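Local coordinates for protein alanine racemase (Oenococcus oeni PSU-1, PDB 3HUR) that belongs to the alanine racemase family, pairing an N-terminal TIM-type barrel with a C-terminal domain built mainly of beta strands, at residues G293-M298 with V335-K340. Numbering follows the deposited sequence.
Sequences GWLRRM and VTLIGK. With SO4 (sulfate ion), chain C.
L337 directs its side chain at the 3-10 turn 293-297, where both of its methyl branches find apolar partners. CD1 lies 3.6 Å from CH2 of W294, approaching the six-membered ring obliquely, whereas CD2 sits in the ring plane at its edge and also reaches CG of M298 (3.8 Å) and CD1 of L295 (3.9 Å). The branched end of L337 thus fits among three side chains, each of which it crosses at roughly a right angle. W294 can offer its far rim because CG stands between its own backbone N and carbonyl carbon (chi1 58°), and CB of L295 lies over one face of the indole, toward its rim. M298 is bent at chi2 (-65°), which brings SD within 3.9 Å of CA of G339.

Polar contacts fasten the other end. The backbone N of K340 donates to O of R297 over 3.1 Å, with an N-H...O angle of 152°, and the extended K340 side chain runs past M298 until NZ reaches O of R296 at 3.2 Å, tilted well out of the carbonyl plane. One residue therefore ties down two successive carbonyls where the 3-10 turn finishes. R297 turns elsewhere, its NH2 bonding to O of Q345. At the start of the turn, the backbone N of G293 donates to O1 of a sulfate, probably from the crystallisation liquor, which R369 also binds.

F288 and V253 add to the apolar cluster around W294. M298 and G339 form an antiparallel non-hydrogen-bonded pair, and Q299 continues the ladder to I338. Geometrically this is a 3-10 turn packed on strand 334-339 and leading into its short antiparallel neighbour 298-299, within the beta-rich C-terminal domain of the alanine racemase fold.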
ATOM      1  N   GLY A 293      -3.792  -0.905   9.348  1.00 29.83           N
ATOM      2  CA  GLY A 293      -4.407  -0.971   8.061  1.00 29.18           C
ATOM      3  C   GLY A 293      -5.889  -1.132   8.146  1.00 28.87           C
ATOM      4  O   GLY A 293      -6.576  -0.626   7.309  1.00 30.24           O
ATOM      5  N   TRP A 294      -6.399  -1.814   9.151  1.00 27.85           N
ATOM      6  CA  TRP A 294      -7.823  -1.850   9.335  1.00 28.03           C
ATOM      7  C   TRP A 294      -8.452  -0.475   9.537  1.00 29.63           C
ATOM      8  O   TRP A 294      -9.673  -0.324   9.433  1.00 29.28           O
ATOM      9  CB  TRP A 294      -8.198  -2.746  10.539  1.00 27.66           C
ATOM     10  CG  TRP A 294      -7.595  -2.365  11.892  1.00 27.28           C
ATOM     11  CD1 TRP A 294      -6.473  -2.922  12.479  1.00 23.60           C
ATOM     12  CD2 TRP A 294      -8.070  -1.373  12.814  1.00 22.90           C
ATOM     13  NE1 TRP A 294      -6.255  -2.353  13.685  1.00 24.38           N
ATOM     14  CE2 TRP A 294      -7.219  -1.403  13.926  1.00 25.08           C
ATOM     15  CE3 TRP A 294      -9.138  -0.496  12.816  1.00 27.63           C
ATOM     16  CZ2 TRP A 294      -7.377  -0.554  15.020  1.00 26.62           C
ATOM     17  CZ3 TRP A 294      -9.320   0.365  13.917  1.00 29.68           C
ATOM     18  CH2 TRP A 294      -8.430   0.331  14.999  1.00 29.01           C
ATOM     19  N   LEU A 295      -7.662   0.534   9.880  1.00 31.23           N
ATOM     20  CA  LEU A 295      -8.270   1.822  10.262  1.00 32.96           C
ATOM     21  C   LEU A 295      -8.948   2.438   9.054  1.00 34.40           C
ATOM     22  O   LEU A 295      -9.929   3.187   9.197  1.00 33.02           O
ATOM     23  CB  LEU A 295      -7.258   2.818  10.865  1.00 32.54           C
ATOM     24  CG  LEU A 295      -7.863   4.100  11.437  1.00 32.33           C
ATOM     25  CD1 LEU A 295      -8.680   3.817  12.675  1.00 32.46           C
ATOM     26  CD2 LEU A 295      -6.797   5.095  11.756  1.00 31.33           C
ATOM     27  N   ARG A 296      -8.456   2.084   7.866  1.00 36.25           N
ATOM     28  CA  ARG A 296      -8.978   2.717   6.675  1.00 38.33           C
ATOM     29  C   ARG A 296     -10.371   2.230   6.294  1.00 38.72           C
ATOM     30  O   ARG A 296     -10.929   2.768   5.357  1.00 40.39           O
ATOM     31  CB  ARG A 296      -7.967   2.706   5.507  1.00 39.10           C
ATOM     32  CG  ARG A 296      -7.909   1.469   4.637  1.00 44.03           C
ATOM     33  CD  ARG A 296      -6.505   1.340   3.960  1.00 49.23           C
ATOM     34  NE  ARG A 296      -6.049  -0.072   3.866  1.00 53.85           N
ATOM     35  CZ  ARG A 296      -4.773  -0.490   3.987  1.00 56.76           C
ATOM     36  NH1 ARG A 296      -3.772   0.369   4.225  1.00 57.20           N
ATOM     37  NH2 ARG A 296      -4.488  -1.790   3.921  1.00 57.84           N
ATOM     38  N   ARG A 297     -10.974   1.290   7.033  1.00 38.28           N
ATOM     39  CA  ARG A 297     -12.383   1.004   6.837  1.00 37.91           C
ATOM     40  C   ARG A 297     -13.283   1.665   7.870  1.00 38.28           C
ATOM     41  O   ARG A 297     -14.517   1.465   7.835  1.00 38.15           O
ATOM     42  CB  ARG A 297     -12.661  -0.502   6.793  1.00 38.63           C
ATOM     43  CG  ARG A 297     -12.712  -1.225   8.110  1.00 39.57           C
ATOM     44  CD  ARG A 297     -13.565  -2.490   8.025  1.00 41.20           C
ATOM     45  NE  ARG A 297     -13.014  -3.549   7.159  1.00 38.81           N
ATOM     46  CZ  ARG A 297     -13.747  -4.554   6.654  1.00 34.98           C
ATOM     47  NH1 ARG A 297     -15.032  -4.649   6.945  1.00 33.62           N
ATOM     48  NH2 ARG A 297     -13.189  -5.488   5.872  1.00 33.73           N
ATOM     49  N   MET A 298     -12.691   2.443   8.777  1.00 38.02           N
ATOM     50  CA  MET A 298     -13.450   3.070   9.844  1.00 38.26           C
ATOM     51  C   MET A 298     -13.613   4.580   9.617  1.00 40.34           C
ATOM     52  O   MET A 298     -12.729   5.248   9.087  1.00 40.96           O
ATOM     53  CB  MET A 298     -12.780   2.835  11.193  1.00 37.11           C
ATOM     54  CG  MET A 298     -12.469   1.398  11.531  1.00 33.31           C
ATOM     55  SD  MET A 298     -13.850   0.326  11.741  1.00 23.98           S
ATOM     56  CE  MET A 298     -12.848  -1.135  11.580  1.00 25.62           C
ATOM     57  N   VAL A 335     -13.190   1.213  24.020  1.00 35.43           N
ATOM     58  CA  VAL A 335     -13.613   2.055  22.910  1.00 35.67           C
ATOM     59  C   VAL A 335     -13.992   1.175  21.727  1.00 36.03           C
ATOM     60  O   VAL A 335     -13.367   0.145  21.486  1.00 35.72           O
ATOM     61  CB  VAL A 335     -12.498   2.972  22.493  1.00 36.14           C
ATOM     62  CG1 VAL A 335     -12.897   3.754  21.305  1.00 36.41           C
ATOM     63  CG2 VAL A 335     -12.101   3.894  23.669  1.00 36.62           C
ATOM     64  N   THR A 336     -15.054   1.547  21.021  1.00 36.64           N
ATOM     65  CA  THR A 336     -15.514   0.779  19.866  1.00 37.02           C
ATOM     66  C   THR A 336     -15.458   1.660  18.622  1.00 37.12           C
ATOM     67  O   THR A 336     -15.899   2.797  18.625  1.00 37.58           O
ATOM     68  CB  THR A 336     -16.933   0.223  20.048  1.00 36.87           C
ATOM     69  OG1 THR A 336     -16.967  -0.600  21.211  1.00 40.28           O
ATOM     70  CG2 THR A 336     -17.330  -0.630  18.860  1.00 37.02           C
ATOM     71  N   LEU A 337     -14.880   1.119  17.564  1.00 36.86           N
ATOM     72  CA  LEU A 337     -14.747   1.837  16.332  1.00 36.62           C
ATOM     73  C   LEU A 337     -16.026   1.702  15.537  1.00 37.31           C
ATOM     74  O   LEU A 337     -16.758   0.742  15.715  1.00 37.13           O
ATOM     75  CB  LEU A 337     -13.529   1.314  15.570  1.00 35.86           C
ATOM     76  CG  LEU A 337     -12.343   2.143  16.073  1.00 35.46           C
ATOM     77  CD1 LEU A 337     -11.358   1.320  16.806  1.00 33.02           C
ATOM     78  CD2 LEU A 337     -11.738   2.956  14.915  1.00 32.77           C
ATOM     79  N   ILE A 338     -16.292   2.704  14.692  1.00 38.31           N
ATOM     80  CA  ILE A 338     -17.460   2.735  13.836  1.00 38.77           C
ATOM     81  C   ILE A 338     -17.025   2.650  12.394  1.00 39.39           C
ATOM     82  O   ILE A 338     -16.166   3.409  11.952  1.00 39.19           O
ATOM     83  CB  ILE A 338     -18.259   4.051  13.969  1.00 39.50           C
ATOM     84  CG1 ILE A 338     -18.618   4.339  15.443  1.00 39.57           C
ATOM     85  CG2 ILE A 338     -19.515   4.001  13.041  1.00 36.53           C
ATOM     86  CD1 ILE A 338     -19.218   5.759  15.643  1.00 39.18           C
ATOM     87  N   GLY A 339     -17.634   1.729  11.660  1.00 40.59           N
ATOM     88  CA  GLY A 339     -17.300   1.502  10.253  1.00 41.81           C
ATOM     89  C   GLY A 339     -17.998   2.472   9.306  1.00 42.82           C
ATOM     90  O   GLY A 339     -19.177   2.814   9.490  1.00 43.01           O
ATOM     91  N   LYS A 340     -17.260   2.909   8.287  1.00 43.90           N
ATOM     92  CA  LYS A 340     -17.814   3.637   7.152  1.00 44.33           C
ATOM     93  C   LYS A 340     -19.098   2.977   6.634  1.00 45.24           C
ATOM     94  O   LYS A 340     -20.048   3.672   6.271  1.00 45.66           O
ATOM     95  CB  LYS A 340     -16.774   3.702   6.027  1.00 44.25           C
ATOM     96  CG  LYS A 340     -15.573   4.632   6.306  1.00 44.41           C
ATOM     97  CD  LYS A 340     -14.659   4.723   5.086  1.00 44.84           C
ATOM     98  CE  LYS A 340     -13.553   5.784   5.278  1.00 47.77           C
ATOM     99  NZ  LYS A 340     -12.352   5.523   4.400  1.00 47.59           N
TER
HETATM  100  S   SO4 C 396      -3.718  -4.664   9.545  1.00 51.15           S
HETATM  101  O1  SO4 C 396      -3.064  -3.430  10.018  1.00 53.24           O
HETATM  102  O2  SO4 C 396      -2.727  -5.140   8.567  1.00 42.35           O
HETATM  103  O3  SO4 C 396      -4.063  -5.579  10.711  1.00 44.44           O
HETATM  104  O4  SO4 C 396      -4.996  -4.328   8.896  1.00 48.03           O